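Phosphoribosylglycinamide synthetase (Anaerococcus prevotii, PDB 4DIM) probably acts as an ATP-dependent ligase of the ATP-grasp family, binding ATP and a metal ion. Local coordinates at residues R9-G14 with H32-T37; M55-P60 with L80-V85; S86-C91 with L99-A104; F201-D206 with S307-V312; N257-V262 with K299-M304. All blocks are in the same frame, centred on the assembly; numbering follows the deposited sequence.

Contact 1. Residues R9-G14 with H32-T37; sequences RLLILG and HTIAGT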
# COMPACT_ATOMS: atom_id res chain seq x y z
N ARG A 9 0.91 -21.80 13.86
CA ARG A 9 1.96 -21.49 12.87
C ARG A 9 1.49 -20.56 11.76
O ARG A 9 0.58 -20.90 11.01
CB ARG A 9 2.52 -22.79 12.25
CG ARG A 9 3.16 -23.75 13.28
CD ARG A 9 3.37 -25.17 12.78
NE ARG A 9 4.30 -25.24 11.64
CZ ARG A 9 5.63 -25.30 11.73
NH1 ARG A 9 6.37 -25.35 10.63
NH2 ARG A 9 6.24 -25.32 12.92
N LEU A 10 2.15 -19.40 11.61
CA LEU A 10 1.79 -18.43 10.58
C LEU A 10 2.96 -18.21 9.71
O LEU A 10 3.98 -17.77 10.23
CB LEU A 10 1.34 -17.07 11.21
CG LEU A 10 1.00 -15.93 10.22
CD1 LEU A 10 -0.29 -16.18 9.54
CD2 LEU A 10 1.00 -14.59 10.92
N LEU A 11 2.79 -18.38 8.40
CA LEU A 11 3.85 -18.10 7.43
C LEU A 11 3.65 -16.68 6.98
O LEU A 11 2.57 -16.34 6.49
CB LEU A 11 3.80 -19.08 6.24
CG LEU A 11 4.56 -18.65 4.96
CD1 LEU A 11 6.09 -18.94 5.09
CD2 LEU A 11 3.97 -19.31 3.73
N ILE A 12 4.65 -15.83 7.17
CA ILE A 12 4.55 -14.46 6.72
C ILE A 12 5.34 -14.37 5.44
O ILE A 12 6.54 -14.63 5.47
CB ILE A 12 5.00 -13.44 7.76
CG1 ILE A 12 4.05 -13.47 8.99
CG2 ILE A 12 5.03 -12.04 7.11
CD1 ILE A 12 4.67 -12.90 10.31
N LEU A 13 4.70 -14.01 4.33
CA LEU A 13 5.38 -13.91 3.03
C LEU A 13 6.07 -12.58 2.94
O LEU A 13 5.40 -11.55 2.87
CB LEU A 13 4.39 -14.07 1.87
CG LEU A 13 3.85 -15.46 1.63
CD1 LEU A 13 2.71 -15.78 2.60
CD2 LEU A 13 3.32 -15.59 0.24
N GLY A 14 7.39 -12.61 3.01
CA GLY A 14 8.25 -11.44 2.95
C GLY A 14 8.82 -11.16 4.31
O GLY A 14 8.15 -11.43 5.31
N HIS A 32 3.83 -18.96 16.28
CA HIS A 32 5.10 -19.48 15.78
C HIS A 32 5.29 -18.98 14.33
O HIS A 32 4.60 -19.43 13.41
CB HIS A 32 5.11 -21.02 15.85
CG HIS A 32 6.39 -21.63 15.38
ND1 HIS A 32 7.34 -22.06 16.29
CD2 HIS A 32 6.84 -21.84 14.13
CE1 HIS A 32 8.34 -22.52 15.55
NE2 HIS A 32 8.08 -22.40 14.25
N THR A 33 6.18 -18.02 14.13
CA THR A 33 6.30 -17.43 12.81
C THR A 33 7.34 -18.16 11.95
O THR A 33 8.33 -18.71 12.44
CB THR A 33 6.54 -15.93 12.89
OG1 THR A 33 7.65 -15.65 13.73
CG2 THR A 33 5.34 -15.21 13.43
N ILE A 34 7.04 -18.20 10.66
CA ILE A 34 7.86 -18.77 9.63
C ILE A 34 8.06 -17.66 8.63
O ILE A 34 7.08 -17.20 8.05
CB ILE A 34 7.18 -20.02 9.01
CG1 ILE A 34 6.96 -21.12 10.06
CG2 ILE A 34 8.01 -20.55 7.83
CD1 ILE A 34 5.64 -21.62 10.03
N ALA A 35 9.30 -17.19 8.48
CA ALA A 35 9.65 -16.18 7.50
C ALA A 35 9.78 -16.80 6.11
O ALA A 35 10.74 -17.55 5.87
CB ALA A 35 10.97 -15.52 7.90
N GLY A 36 8.81 -16.53 5.23
CA GLY A 36 8.84 -16.97 3.83
C GLY A 36 9.68 -15.95 3.07
O GLY A 36 9.20 -14.85 2.79
N THR A 37 10.97 -16.25 2.82
CA THR A 37 11.83 -15.23 2.25
C THR A 37 12.98 -15.77 1.38
O THR A 37 13.08 -16.96 1.10
CB THR A 37 12.39 -14.38 3.41
OG1 THR A 37 13.20 -13.32 2.89
CG2 THR A 37 13.22 -15.20 4.43
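R9 and I34 meet across two neighbouring parallel strands, 9-13 and 32-37, joined by helix 20-29 in a beta-alpha-beta unit of a Rossmann-like sheet. I34 reaches both ways along one face of that sheet: its CD1 lies over a face of the R9 guanidinium, toward the rim and 3.8 Å from R9 NH1. H32 runs alongside R9 in the same direction, ring and guanidinium planes 22° apart, with R9 NH2 3.7 Å from H32 NE2. The carboxylate of E51 probably draws the two together, with a salt bridge to R9 and a hydrogen bond to H32 NE2; R9 also reaches L70 O. Replacing R9 by an alanine would probably leave E51 without its arginine mate and open a gap beside I34 CD1. On the other face I12 CD1 meets T33 CG2 at 3.9 Å, under helix 20-29. Five backbone bonds lace the strands, among them I12 N to I34 O at 2.9 Å. L11, its CG anti to the backbone N (chi1 163°), leans over strand 32-37, setting L11 CD1 3.7 Å from I34 CG2 and 3.6 Å from G36 CA.

Contact 2. Residues M55-P60 with L80-V85; sequences MDISNP and LDTGIV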
# COMPACT_ATOMS: atom_id res chain seq x y z
N MSE A 55 12.13 -19.20 -0.07
CA MSE A 55 11.21 -19.28 -1.20
C MSE A 55 11.10 -17.96 -1.90
O MSE A 55 11.19 -16.93 -1.24
CB MSE A 55 9.79 -19.70 -0.72
CG MSE A 55 9.19 -18.78 0.39
SE MSE A 55 7.41 -19.24 0.94
CE MSE A 55 7.67 -20.94 1.62
N ASP A 56 10.88 -17.99 -3.21
CA ASP A 56 10.56 -16.80 -3.99
C ASP A 56 9.03 -16.66 -3.91
O ASP A 56 8.27 -17.46 -4.49
CB ASP A 56 11.09 -16.87 -5.43
CG ASP A 56 10.63 -15.71 -6.29
OD1 ASP A 56 10.47 -14.57 -5.73
OD2 ASP A 56 10.42 -15.93 -7.51
N ILE A 57 8.60 -15.67 -3.13
CA ILE A 57 7.20 -15.40 -2.81
C ILE A 57 6.41 -14.82 -4.01
O ILE A 57 5.17 -14.84 -4.01
CB ILE A 57 7.08 -14.50 -1.56
CG1 ILE A 57 7.50 -13.01 -1.84
CG2 ILE A 57 7.82 -15.15 -0.36
CD1 ILE A 57 7.22 -12.06 -0.64
N SER A 58 7.11 -14.33 -5.03
CA SER A 58 6.49 -13.83 -6.24
C SER A 58 6.14 -14.97 -7.21
O SER A 58 5.55 -14.72 -8.27
CB SER A 58 7.44 -12.84 -6.92
OG SER A 58 8.57 -13.53 -7.43
N ASN A 59 6.51 -16.21 -6.88
CA ASN A 59 6.29 -17.37 -7.70
C ASN A 59 5.19 -18.19 -7.05
O ASN A 59 5.47 -19.02 -6.19
CB ASN A 59 7.60 -18.12 -7.83
CG ASN A 59 7.64 -19.20 -8.86
OD1 ASN A 59 6.64 -19.52 -9.51
ND2 ASN A 59 8.83 -19.78 -9.05
N PRO A 60 3.90 -17.95 -7.41
CA PRO A 60 2.81 -18.67 -6.74
C PRO A 60 2.90 -20.17 -6.86
O PRO A 60 2.47 -20.85 -5.93
CB PRO A 60 1.54 -18.12 -7.40
CG PRO A 60 1.96 -17.48 -8.62
CD PRO A 60 3.36 -16.99 -8.39
N LEU A 80 3.46 -4.94 0.85
CA LEU A 80 4.01 -5.10 -0.51
C LEU A 80 3.17 -6.12 -1.33
O LEU A 80 2.61 -7.06 -0.76
CB LEU A 80 5.48 -5.58 -0.39
CG LEU A 80 6.57 -4.85 -1.23
CD1 LEU A 80 6.60 -3.31 -1.03
CD2 LEU A 80 7.96 -5.38 -0.85
N ASP A 81 3.13 -5.94 -2.66
CA ASP A 81 2.38 -6.84 -3.56
C ASP A 81 3.18 -8.03 -4.05
O ASP A 81 2.59 -8.87 -4.70
CB ASP A 81 1.88 -6.08 -4.82
CG ASP A 81 0.78 -5.08 -4.56
OD1 ASP A 81 -0.08 -5.35 -3.68
OD2 ASP A 81 0.82 -3.98 -5.16
N THR A 82 4.51 -8.08 -3.79
CA THR A 82 5.41 -9.14 -4.25
C THR A 82 4.79 -10.54 -4.09
O THR A 82 4.65 -11.23 -5.10
CB THR A 82 6.76 -9.06 -3.53
OG1 THR A 82 7.20 -7.70 -3.49
CG2 THR A 82 7.83 -9.91 -4.21
N GLY A 83 4.29 -10.87 -2.90
CA GLY A 83 3.69 -12.17 -2.61
C GLY A 83 2.20 -12.21 -2.36
O GLY A 83 1.73 -13.10 -1.63
N ILE A 84 1.43 -11.35 -3.02
CA ILE A 84 -0.00 -11.21 -2.80
C ILE A 84 -0.79 -12.27 -3.55
O ILE A 84 -1.80 -12.76 -3.06
CB ILE A 84 -0.49 -9.77 -3.16
CG1 ILE A 84 -1.90 -9.48 -2.59
CG2 ILE A 84 -0.48 -9.50 -4.70
CD1 ILE A 84 -2.10 -9.85 -1.15
N VAL A 85 -0.33 -12.65 -4.72
CA VAL A 85 -0.96 -13.73 -5.48
C VAL A 85 -0.61 -15.06 -4.82
O VAL A 85 -1.50 -15.85 -4.55
CB VAL A 85 -0.52 -13.69 -6.95
CG1 VAL A 85 -0.95 -14.96 -7.68
CG2 VAL A 85 -1.09 -12.44 -7.61
O HOH W 1 2.77 -13.23 -5.64
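I57 lies across T82 and G83 at the point where the two loops come closest. I57 CG1 sits 3.9 Å from T82 CG2, while I57 CD1 runs on beside the backbone of G83. With CG1 placed between the backbone N and the carbonyl carbon (chi1 72°), the long branch of I57 is thrown toward the second loop. T82 CG2 also touches S58 CB, so one methyl fills the angle between two successive residues. Backbone carbonyls add CA-H...O contacts: I57 O to G83 CA and T82 O to S58 CA. A water bridges the same gap, donating to T82 O at 2.8 Å and, weakly, to I57 O, and accepting a weak bond from V85 N. Further along, the P60 ring meets V85 through P60 CG and V85 CG1, 4.0 Å apart. Both loops follow strands of the parallel sheet and lead into helices, 60-66 and 84-94, with N59 and G83 at the N-cap positions; these are strand-to-helix turns of a Rossmann-like domain. Each contains a type I turn, from D56 to N59 and from D81 to I84. The first is braced by S58 OG, which donates to D56 OD1 at 2.8 Å on the syn side, 26° out of the carboxylate plane, while D56 N bonds to E62. Beyond the second, D81 reaches out to R279 in a salt bridge and to T277 OG1.

Contact 3. Residues S86-C91 with L99-A104; sequences SLARIC and LNEEAA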
# COMPACT_ATOMS: atom_id res chain seq x y z
N SER A 86 0.68 -15.28 -4.53
CA SER A 86 1.15 -16.51 -3.87
C SER A 86 0.38 -16.72 -2.58
O SER A 86 -0.14 -17.81 -2.40
CB SER A 86 2.65 -16.43 -3.62
OG SER A 86 3.28 -15.81 -4.72
N LEU A 87 0.14 -15.66 -1.78
CA LEU A 87 -0.71 -15.81 -0.58
C LEU A 87 -2.11 -16.34 -0.94
O LEU A 87 -2.62 -17.26 -0.30
CB LEU A 87 -0.88 -14.48 0.11
CG LEU A 87 -1.86 -14.43 1.28
CD1 LEU A 87 -1.54 -15.47 2.34
CD2 LEU A 87 -1.81 -13.07 1.91
N ALA A 88 -2.73 -15.73 -1.95
CA ALA A 88 -4.05 -16.10 -2.42
C ALA A 88 -4.11 -17.60 -2.80
O ALA A 88 -5.06 -18.29 -2.41
CB ALA A 88 -4.43 -15.22 -3.60
N ARG A 89 -3.06 -18.12 -3.49
CA ARG A 89 -3.01 -19.54 -3.84
C ARG A 89 -2.84 -20.39 -2.58
O ARG A 89 -3.57 -21.40 -2.43
CB ARG A 89 -1.91 -19.88 -4.85
CG ARG A 89 -2.26 -21.19 -5.61
CD ARG A 89 -1.36 -21.47 -6.80
NE ARG A 89 -1.68 -20.62 -7.94
CZ ARG A 89 -1.00 -20.57 -9.08
NH1 ARG A 89 0.07 -21.34 -9.26
NH2 ARG A 89 -1.38 -19.75 -10.06
N ILE A 90 -1.93 -19.99 -1.65
CA ILE A 90 -1.75 -20.69 -0.36
C ILE A 90 -3.13 -20.88 0.30
O ILE A 90 -3.50 -21.99 0.65
CB ILE A 90 -0.77 -19.93 0.61
CG1 ILE A 90 0.65 -20.03 0.15
CG2 ILE A 90 -0.88 -20.45 2.06
CD1 ILE A 90 1.50 -18.95 0.69
N CYS A 91 -3.90 -19.80 0.42
CA CYS A 91 -5.22 -19.83 1.03
C CYS A 91 -6.21 -20.67 0.27
O CYS A 91 -6.96 -21.40 0.90
CB CYS A 91 -5.73 -18.41 1.21
SG CYS A 91 -4.66 -17.41 2.24
N LEU A 99 -7.68 -13.73 1.21
CA LEU A 99 -8.21 -13.39 -0.12
C LEU A 99 -8.09 -14.60 -1.06
O LEU A 99 -7.25 -15.47 -0.82
CB LEU A 99 -7.52 -12.17 -0.72
CG LEU A 99 -6.13 -12.34 -1.40
CD1 LEU A 99 -5.69 -11.06 -2.05
CD2 LEU A 99 -5.07 -12.79 -0.42
N ASN A 100 -8.92 -14.65 -2.12
CA ASN A 100 -8.90 -15.76 -3.07
C ASN A 100 -8.08 -15.33 -4.31
O ASN A 100 -7.88 -14.14 -4.51
CB ASN A 100 -10.34 -16.28 -3.42
CG ASN A 100 -11.26 -15.32 -4.13
OD1 ASN A 100 -10.91 -14.76 -5.16
ND2 ASN A 100 -12.50 -15.18 -3.68
N GLU A 101 -7.56 -16.29 -5.09
CA GLU A 101 -6.68 -15.95 -6.21
C GLU A 101 -7.38 -15.18 -7.34
O GLU A 101 -6.74 -14.32 -7.93
CB GLU A 101 -6.01 -17.20 -6.77
CG GLU A 101 -4.76 -16.86 -7.57
CD GLU A 101 -3.99 -18.07 -8.07
OE1 GLU A 101 -2.91 -17.86 -8.65
OE2 GLU A 101 -4.46 -19.21 -7.86
N GLU A 102 -8.64 -15.46 -7.64
CA GLU A 102 -9.32 -14.73 -8.71
C GLU A 102 -9.45 -13.23 -8.37
O GLU A 102 -9.38 -12.41 -9.28
CB GLU A 102 -10.68 -15.35 -9.10
CG GLU A 102 -11.70 -15.54 -7.99
CD GLU A 102 -13.00 -16.18 -8.42
OE1 GLU A 102 -13.74 -16.64 -7.52
OE2 GLU A 102 -13.28 -16.26 -9.64
N ALA A 103 -9.53 -12.87 -7.08
CA ALA A 103 -9.63 -11.46 -6.63
C ALA A 103 -8.29 -10.74 -6.72
O ALA A 103 -8.25 -9.55 -7.04
CB ALA A 103 -10.13 -11.40 -5.20
N ALA A 104 -7.22 -11.46 -6.36
CA ALA A 104 -5.84 -10.99 -6.37
C ALA A 104 -5.36 -10.71 -7.82
O ALA A 104 -4.65 -9.72 -8.06
CB ALA A 104 -4.95 -12.03 -5.70
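E101 OE1 takes two bonds from R89: one from R89 NH2 at 2.8 Å on its syn lone pair, and a weak one from R89 NE. The straighter bond from the same nitrogen runs from R89 NE to E101 OE2, 3.1 Å long with 165° at the hydrogen. The guanidinium thus grips the carboxylate side-on, with the carboxylate carbon at its edge, although the two planes stand 55° apart. R89 leaves its helix with an extended chi1 (-156°) and bends at chi3, bringing NE round to the extended glutamate. R89 NH1 has a second acid, D61, so the arginine links three helices, and its charge is probably well balanced. Beneath this salt bridge the contact is apolar and close. A88 CB comes within 3.5 Å of E101 CA and 3.9 Å of A104 CB, and the small methyl lets the two backbones draw near. L99 CG lies 4.0 Å from A88 CB, and its CD2 branch reaches L87 CG at the same distance. The N-terminal end of the second helix is secured by N100, whose OD1 accepts from A103 N, and by D92, whose OD2 accepts from E101 N. Helix 84-94 packs its other side, through S86 and I90, on L11 and L13 of the parallel sheet, the layering of helix on sheet characteristic of a Rossmann-like alpha/beta domain.

Contact 4. Residues F201-D206 with S307-V312; sequences FVYKND and SENPLV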
# COMPACT_ATOMS: atom_id res chain seq x y z
N PHE A 201 -10.59 -2.71 5.79
CA PHE A 201 -10.42 -4.05 6.31
C PHE A 201 -11.74 -4.76 6.09
O PHE A 201 -12.77 -4.22 6.46
CB PHE A 201 -10.05 -3.97 7.80
CG PHE A 201 -9.62 -5.27 8.42
CD1 PHE A 201 -8.27 -5.58 8.57
CD2 PHE A 201 -10.55 -6.14 8.94
CE1 PHE A 201 -7.88 -6.75 9.21
CE2 PHE A 201 -10.16 -7.33 9.55
CZ PHE A 201 -8.82 -7.61 9.70
N VAL A 202 -11.70 -5.92 5.42
CA VAL A 202 -12.90 -6.72 5.14
C VAL A 202 -12.79 -8.12 5.88
O VAL A 202 -11.79 -8.79 5.79
CB VAL A 202 -13.20 -6.82 3.62
CG1 VAL A 202 -12.03 -7.36 2.81
CG2 VAL A 202 -14.47 -7.62 3.35
N TYR A 203 -13.84 -8.50 6.62
CA TYR A 203 -13.90 -9.78 7.36
C TYR A 203 -15.29 -10.39 7.27
O TYR A 203 -16.25 -9.76 7.70
CB TYR A 203 -13.55 -9.54 8.83
CG TYR A 203 -13.76 -10.73 9.73
CD1 TYR A 203 -13.00 -11.88 9.58
CD2 TYR A 203 -14.63 -10.67 10.81
CE1 TYR A 203 -13.14 -12.96 10.45
CE2 TYR A 203 -14.76 -11.73 11.70
CZ TYR A 203 -14.03 -12.88 11.50
OH TYR A 203 -14.11 -13.93 12.38
N LYS A 204 -15.40 -11.59 6.70
CA LYS A 204 -16.68 -12.28 6.51
C LYS A 204 -17.64 -11.37 5.73
O LYS A 204 -18.83 -11.26 6.05
CB LYS A 204 -17.28 -12.75 7.84
CG LYS A 204 -16.43 -13.77 8.56
CD LYS A 204 -17.02 -14.05 9.95
CE LYS A 204 -16.47 -15.30 10.59
NZ LYS A 204 -17.25 -16.50 10.21
N ASN A 205 -17.09 -10.67 4.73
CA ASN A 205 -17.75 -9.80 3.77
C ASN A 205 -18.31 -8.48 4.39
O ASN A 205 -18.98 -7.73 3.68
CB ASN A 205 -18.82 -10.58 2.99
CG ASN A 205 -18.18 -11.59 2.03
OD1 ASN A 205 -17.20 -11.29 1.33
ND2 ASN A 205 -18.67 -12.82 2.00
N ASP A 206 -17.91 -8.13 5.63
CA ASP A 206 -18.29 -6.89 6.27
C ASP A 206 -17.04 -5.98 6.31
O ASP A 206 -15.98 -6.34 6.84
CB ASP A 206 -18.91 -7.14 7.68
CG ASP A 206 -20.29 -7.84 7.67
OD1 ASP A 206 -21.20 -7.37 6.92
OD2 ASP A 206 -20.47 -8.83 8.44
N SER A 307 -7.22 -18.09 11.21
CA SER A 307 -8.61 -18.52 11.38
C SER A 307 -9.13 -18.18 12.80
O SER A 307 -9.86 -18.96 13.39
CB SER A 307 -8.77 -20.00 11.05
OG SER A 307 -10.04 -20.28 10.47
N GLU A 308 -8.75 -16.99 13.33
CA GLU A 308 -9.26 -16.45 14.59
C GLU A 308 -10.01 -15.12 14.29
O GLU A 308 -10.03 -14.65 13.14
CB GLU A 308 -8.16 -16.26 15.65
CG GLU A 308 -7.55 -17.55 16.16
CD GLU A 308 -8.49 -18.56 16.80
OE1 GLU A 308 -8.20 -19.77 16.68
OE2 GLU A 308 -9.52 -18.15 17.39
N ASN A 309 -10.71 -14.59 15.32
CA ASN A 309 -11.54 -13.41 15.20
C ASN A 309 -10.78 -12.08 15.42
O ASN A 309 -10.43 -11.73 16.55
CB ASN A 309 -12.70 -13.50 16.21
CG ASN A 309 -13.84 -12.53 15.95
OD1 ASN A 309 -13.85 -11.78 14.96
ND2 ASN A 309 -14.84 -12.55 16.82
N PRO A 310 -10.67 -11.26 14.36
CA PRO A 310 -10.08 -9.93 14.54
C PRO A 310 -10.98 -8.95 15.32
O PRO A 310 -10.48 -7.98 15.87
CB PRO A 310 -9.87 -9.45 13.10
CG PRO A 310 -10.83 -10.15 12.30
CD PRO A 310 -11.09 -11.47 12.96
N LEU A 311 -12.29 -9.23 15.43
CA LEU A 311 -13.23 -8.32 16.11
C LEU A 311 -12.96 -8.12 17.60
O LEU A 311 -13.37 -7.11 18.14
CB LEU A 311 -14.65 -8.77 15.90
CG LEU A 311 -15.08 -8.74 14.41
CD1 LEU A 311 -16.42 -9.40 14.22
CD2 LEU A 311 -15.07 -7.32 13.87
N VAL A 312 -12.21 -9.05 18.22
CA VAL A 312 -11.72 -9.00 19.61
C VAL A 312 -10.86 -7.76 19.83
O VAL A 312 -10.88 -7.19 20.93
CB VAL A 312 -10.91 -10.31 19.87
CG1 VAL A 312 -9.95 -10.18 21.06
CG2 VAL A 312 -11.86 -11.48 20.05
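Y203 and P310 form the close part of this contact. P310 CD sits over a face of the tyrosine ring, 3.7 Å from its centroid and 17° off the normal, a CH-pi contact. The opposite face of that ring is covered by K204 CG, so the tyrosine is sandwiched between the two. A chi1 of 172° swings the Y203 ring away from its own backbone N and across to the proline. P310 CG turns to a second ring, meeting F201 CE2 at 4.0 Å near the plane of that ring, at its edge. M304 of helix 297-305 touches both aromatic side chains from the same helix that brings M300 and S303 against P310. The outer side is sparser: L311 CD1 approaches Y203 CE2 at 3.8 Å at the ring edge. Shrinking Y203 to an alanine would probably open a gap beneath P310 CD and leave L311 CD1 without its aromatic neighbour. N309 OD1 accepts from L311 N at 3.0 Å, the donor standing well above the carbonyl plane, and so caps the turn into helix 311-314. Farther out, E308 pairs with K8. Through its type I' turn, Y203 to D206, the hairpin end of strands 194-203 and 206-219 in the antiparallel sheet packs on the link between helices 297-305 and 311-314, which begins at the Schellman motif of S307.

Contact 5. Residues N257-V262 with K299-M304; sequences NCAVNV and KMIASM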
# COMPACT_ATOMS: atom_id res chain seq x y z
N ASN A 257 -11.57 -11.15 3.88
CA ASN A 257 -10.67 -11.64 4.92
C ASN A 257 -9.24 -11.15 4.68
O ASN A 257 -8.25 -11.89 4.74
CB ASN A 257 -10.72 -13.15 4.99
CG ASN A 257 -12.10 -13.74 5.28
OD1 ASN A 257 -12.93 -13.13 5.95
ND2 ASN A 257 -12.34 -14.98 4.86
N CYS A 258 -9.17 -9.86 4.41
CA CYS A 258 -7.94 -9.17 4.12
C CYS A 258 -8.04 -7.73 4.49
O CYS A 258 -9.13 -7.17 4.52
CB CYS A 258 -7.57 -9.31 2.64
SG CYS A 258 -8.75 -8.55 1.49
N ALA A 259 -6.86 -7.13 4.75
CA ALA A 259 -6.70 -5.69 4.93
C ALA A 259 -6.59 -5.16 3.52
O ALA A 259 -6.16 -5.91 2.64
CB ALA A 259 -5.46 -5.40 5.77
N VAL A 260 -7.03 -3.97 3.27
CA VAL A 260 -7.04 -3.38 1.91
C VAL A 260 -6.36 -2.02 1.89
O VAL A 260 -6.47 -1.21 2.81
CB VAL A 260 -8.52 -3.27 1.41
CG1 VAL A 260 -8.62 -2.58 0.05
CG2 VAL A 260 -9.21 -4.64 1.41
N ASN A 261 -5.68 -1.78 0.79
CA ASN A 261 -4.92 -0.58 0.50
C ASN A 261 -5.40 -0.03 -0.81
O ASN A 261 -5.46 -0.79 -1.76
CB ASN A 261 -3.43 -0.91 0.42
CG ASN A 261 -2.58 0.29 0.11
OD1 ASN A 261 -2.46 1.21 0.92
ND2 ASN A 261 -2.14 0.42 -1.11
N VAL A 262 -5.80 1.23 -0.84
CA VAL A 262 -6.38 1.93 -1.97
C VAL A 262 -5.69 3.29 -2.29
O VAL A 262 -5.28 4.05 -1.38
CB VAL A 262 -7.89 2.19 -1.74
CG1 VAL A 262 -8.61 2.42 -3.06
CG2 VAL A 262 -8.54 1.04 -0.97
N LYS A 299 -2.39 -7.15 14.84
CA LYS A 299 -2.96 -8.28 15.58
C LYS A 299 -4.23 -8.73 14.93
O LYS A 299 -4.49 -9.92 14.91
CB LYS A 299 -3.21 -7.94 17.05
CG LYS A 299 -1.92 -7.95 17.85
CD LYS A 299 -2.15 -7.83 19.31
CE LYS A 299 -0.83 -7.85 20.02
NZ LYS A 299 -0.98 -7.63 21.48
N MSE A 300 -4.99 -7.79 14.34
CA MSE A 300 -6.23 -8.09 13.60
C MSE A 300 -5.86 -8.83 12.34
O MSE A 300 -6.52 -9.82 11.99
CB MSE A 300 -7.01 -6.80 13.25
CG MSE A 300 -7.73 -6.19 14.43
SE MSE A 300 -8.36 -4.42 14.14
CE MSE A 300 -9.62 -4.88 12.74
N ILE A 301 -4.75 -8.41 11.70
CA ILE A 301 -4.26 -9.07 10.48
C ILE A 301 -3.79 -10.51 10.79
O ILE A 301 -4.20 -11.44 10.11
CB ILE A 301 -3.15 -8.23 9.84
CG1 ILE A 301 -3.74 -6.93 9.27
CG2 ILE A 301 -2.42 -9.02 8.75
CD1 ILE A 301 -2.72 -5.91 8.89
N ALA A 302 -2.94 -10.66 11.79
CA ALA A 302 -2.35 -11.95 12.17
C ALA A 302 -3.38 -12.92 12.69
O ALA A 302 -3.33 -14.10 12.34
CB ALA A 302 -1.27 -11.75 13.24
N SER A 303 -4.28 -12.47 13.57
CA SER A 303 -5.33 -13.33 14.12
C SER A 303 -6.29 -13.80 13.03
O SER A 303 -6.69 -14.94 13.03
CB SER A 303 -6.10 -12.63 15.23
OG SER A 303 -6.91 -11.57 14.74
N MSE A 304 -6.67 -12.90 12.09
CA MSE A 304 -7.56 -13.27 11.01
C MSE A 304 -6.95 -14.38 10.19
O MSE A 304 -7.61 -15.40 9.94
CB MSE A 304 -7.85 -12.05 10.11
CG MSE A 304 -8.99 -12.29 9.09
SE MSE A 304 -9.65 -10.66 8.28
CE MSE A 304 -7.98 -9.91 7.67
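M304, a selenomethionine, reaches from helix 299-304 to the start of strand 258-262. Its CB points toward the strand, and with chi1 at -169° the chain stays extended through CB and CG, which bring the selenium up to the backbone. SE then lies 3.6 Å from N257 CA and 4.3 Å from N257 CB. A bend at chi3 (53°) carries the terminal methyl along the peptide, and CE rests 3.5 Å from both N257 C and C258 N. Here the strand is irregular: N257 and C258 both face V202 of the adjacent strand, a G1 beta bulge, with N257 at positive phi. The strand belongs to the large antiparallel sheet, and the helix packs on it, the short segments 299-304 and 258-262 running 135° apart in direction. N257 OD1 accepts from K204 N, tying the bulge to the neighbouring hairpin turn. One helix turn before M304, I301 stretches its end to the sheet, and I301 CD1 lies 4.2 Å from A259 CB, a looser contact of two apolar groups. Within the helix, K299 O takes two donors from S303, its backbone N and, at 2.9 Å, its OG.

Overall arrangement
Contacts 1, 3 and 5 are buried, contact 4 partly so, and contact 2 lies at the surface, where a water bridges its loops. Contacts 1 to 3 belong to one Rossmann-like unit: contact 1 pairs strands by backbone bonds, contact 2 joins loops that follow the sheet, and contact 3 packs helix 84-94, shared with contact 2, against the next helix and holds it with a salt bridge. T37 O and M55 N probably bond contact 1 to contact 2. Contacts 4 and 5, centres about 8 Å apart, use adjacent strands of the large antiparallel sheet and are mainly apolar, aromatic-proline in the first and selenomethionine on backbone in the second.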